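PDB 1U53: secreted protein ASP-2 from Necator americanus, which is of uncertain molecular function but belongs to the pathogenesis-related-1 (CAP) proteins and is a vaccine antigen for human hookworm infection. Local coordinates for residues Gln18-Met23 against Lys106-Glu111. Residues are numbered along the deposited sequence; the frame is centred on the assembly and turned at random.
Sequences QKFLEM and KAWFGE. Unlike the reference sequence in segment 18-23: Met23 (reference Leu).
Met23 and Lys106 mark the nearest backbone approach of two helical segments, their CA atoms 8.6 Å apart. That spacing lets side chains meet while the backbones stay clear of each other. Residues 18-23 lie within helix 14-32, and residues 106-109 lie on helix 97-109. No hydrogen bond crosses, and only 113 Å² is buried, both sides summed, so the contact rests on two thin apolar touches. In the first, the terminal methyl CE of Met23 lies 4.1 Å from Lys106 CG, although the bent course of the Met23 chain in the model is doubtful. Lys106 meets it with the base of its chain, which then runs extended to an ammonium group with a long, weak ion pair to Glu102. Met23, where the reference sequence has leucine, also touches Ser105. Deeper in, the rings of Phe20 and Trp108 approach obliquely, CE1 of Phe20 lying 4.4 Å from CZ3 of Trp108, a distance of loose van der Waals contact. The Trp108 indole is also tied elsewhere, NE1 donating to Ile87 O and the ring stacking with His134; both rings also rest on Cys161 of strand 157-164. The aromatic pair thus fills the inner side of the interface between the two helices, against that strand, consistent with the alpha-beta-alpha sandwich of the CAP fold, in which helices pack on both sides of the sheet.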
loop_
_atom_site.group_PDB
_atom_site.type_symbol
_atom_site.label_atom_id
_atom_site.label_comp_id
_atom_site.label_asym_id
_atom_site.label_seq_id
_atom_site.Cartn_x
_atom_site.Cartn_y
_atom_site.Cartn_z
ATOM N N GLN A 18 -12.270 5.459 -0.200
ATOM C CA GLN A 18 -11.822 6.222 -1.354
ATOM C C GLN A 18 -10.456 6.809 -1.114
ATOM O O GLN A 18 -9.611 6.789 -2.001
ATOM C CB GLN A 18 -12.828 7.334 -1.678
ATOM C CG GLN A 18 -14.133 6.736 -2.215
ATOM C CD GLN A 18 -15.176 7.791 -2.588
ATOM O OE1 GLN A 18 -15.101 8.946 -2.165
ATOM N NE2 GLN A 18 -16.153 7.387 -3.386
ATOM N N LYS A 19 -10.217 7.300 0.102
ATOM C CA LYS A 19 -8.918 7.915 0.389
ATOM C C LYS A 19 -7.815 6.893 0.266
ATOM O O LYS A 19 -6.783 7.137 -0.361
ATOM C CB LYS A 19 -8.938 8.571 1.777
ATOM C CG LYS A 19 -7.681 9.343 2.143
ATOM C CD LYS A 19 -7.506 10.518 1.189
ATOM C CE LYS A 19 -6.370 11.406 1.566
ATOM N NZ LYS A 19 -6.169 12.401 0.449
ATOM N N PHE A 20 -8.046 5.713 0.825
ATOM C CA PHE A 20 -7.008 4.666 0.741
ATOM C C PHE A 20 -6.698 4.310 -0.707
ATOM O O PHE A 20 -5.554 4.285 -1.112
ATOM C CB PHE A 20 -7.455 3.379 1.463
ATOM C CG PHE A 20 -7.129 3.359 2.926
ATOM C CD1 PHE A 20 -5.807 3.481 3.372
ATOM C CD2 PHE A 20 -8.133 3.241 3.868
ATOM C CE1 PHE A 20 -5.510 3.464 4.791
ATOM C CE2 PHE A 20 -7.832 3.202 5.264
ATOM C CZ PHE A 20 -6.528 3.323 5.694
ATOM N N LEU A 21 -7.740 4.053 -1.510
ATOM C CA LEU A 21 -7.498 3.635 -2.875
ATOM C C LEU A 21 -6.859 4.776 -3.707
ATOM O O LEU A 21 -5.866 4.566 -4.428
ATOM C CB LEU A 21 -8.820 3.199 -3.536
ATOM C CG LEU A 21 -8.601 2.627 -4.930
ATOM C CD1 LEU A 21 -7.795 1.279 -4.923
ATOM C CD2 LEU A 21 -9.918 2.462 -5.642
ATOM N N GLU A 22 -7.398 5.988 -3.598
ATOM C CA GLU A 22 -6.822 7.101 -4.398
ATOM C C GLU A 22 -5.374 7.413 -4.038
ATOM O O GLU A 22 -4.544 7.617 -4.949
ATOM C CB GLU A 22 -7.689 8.345 -4.215
ATOM C CG GLU A 22 -9.034 8.083 -4.867
ATOM C CD GLU A 22 -10.025 9.165 -4.625
ATOM O OE1 GLU A 22 -9.611 10.218 -4.090
ATOM O OE2 GLU A 22 -11.219 8.934 -4.965
ATOM N N MET A 23 -5.075 7.440 -2.739
ATOM C CA MET A 23 -3.713 7.665 -2.248
ATOM C C MET A 23 -2.804 6.567 -2.737
ATOM O O MET A 23 -1.693 6.810 -3.176
ATOM C CB MET A 23 -3.638 7.632 -0.726
ATOM C CG MET A 23 -4.346 8.673 -0.063
ATOM S SD MET A 23 -3.317 9.905 0.745
ATOM C CE MET A 23 -1.667 9.473 0.976
ATOM N N LYS A 106 0.566 8.065 4.213
ATOM C CA LYS A 106 1.778 8.915 4.230
ATOM C C LYS A 106 2.918 8.276 5.024
ATOM O O LYS A 106 4.069 8.370 4.615
ATOM C CB LYS A 106 1.478 10.300 4.828
ATOM C CG LYS A 106 0.593 11.174 3.951
ATOM C CD LYS A 106 0.277 12.420 4.783
ATOM C CE LYS A 106 -0.137 13.596 3.981
ATOM N NZ LYS A 106 -0.464 14.754 4.925
ATOM N N ALA A 107 2.627 7.671 6.187
ATOM C CA ALA A 107 3.675 7.089 7.047
ATOM C C ALA A 107 4.347 5.914 6.350
ATOM O O ALA A 107 5.558 5.705 6.455
ATOM C CB ALA A 107 3.070 6.604 8.375
ATOM N N TRP A 108 3.526 5.119 5.672
ATOM C CA TRP A 108 4.056 3.948 4.953
ATOM C C TRP A 108 4.903 4.400 3.786
ATOM O O TRP A 108 6.031 3.928 3.587
ATOM C CB TRP A 108 2.927 3.045 4.457
ATOM C CG TRP A 108 2.113 2.426 5.600
ATOM C CD1 TRP A 108 2.550 2.119 6.867
ATOM C CD2 TRP A 108 0.742 2.031 5.535
ATOM N NE1 TRP A 108 1.502 1.592 7.614
ATOM C CE2 TRP A 108 0.382 1.550 6.816
ATOM C CE3 TRP A 108 -0.248 2.094 4.516
ATOM C CZ2 TRP A 108 -0.889 1.060 7.091
ATOM C CZ3 TRP A 108 -1.523 1.615 4.803
ATOM C CH2 TRP A 108 -1.832 1.129 6.107
ATOM N N PHE A 109 4.332 5.274 2.968
ATOM C CA PHE A 109 5.035 5.713 1.768
ATOM C C PHE A 109 6.281 6.494 2.124
ATOM O O PHE A 109 7.255 6.466 1.377
ATOM C CB PHE A 109 4.102 6.550 0.918
ATOM C CG PHE A 109 4.698 6.891 -0.417
ATOM C CD1 PHE A 109 4.616 5.976 -1.476
ATOM C CD2 PHE A 109 5.348 8.100 -0.601
ATOM C CE1 PHE A 109 5.166 6.289 -2.710
ATOM C CE2 PHE A 109 5.928 8.400 -1.837
ATOM C CZ PHE A 109 5.833 7.510 -2.881
ATOM N N GLY A 110 6.268 7.150 3.283
ATOM C CA GLY A 110 7.381 8.024 3.673
ATOM C C GLY A 110 8.702 7.316 3.912
ATOM O O GLY A 110 9.740 7.969 3.918
ATOM N N GLU A 111 8.663 5.983 4.036
ATOM C CA GLU A 111 9.873 5.136 4.149
ATOM C C GLU A 111 10.837 5.372 2.975
ATOM O O GLU A 111 12.057 5.316 3.161
ATOM C CB GLU A 111 9.453 3.663 4.272
ATOM C CG GLU A 111 8.762 3.450 5.620
ATOM C CD GLU A 111 8.276 2.051 5.859
ATOM O OE1 GLU A 111 8.218 1.265 4.884
ATOM O OE2 GLU A 111 7.955 1.751 7.062
#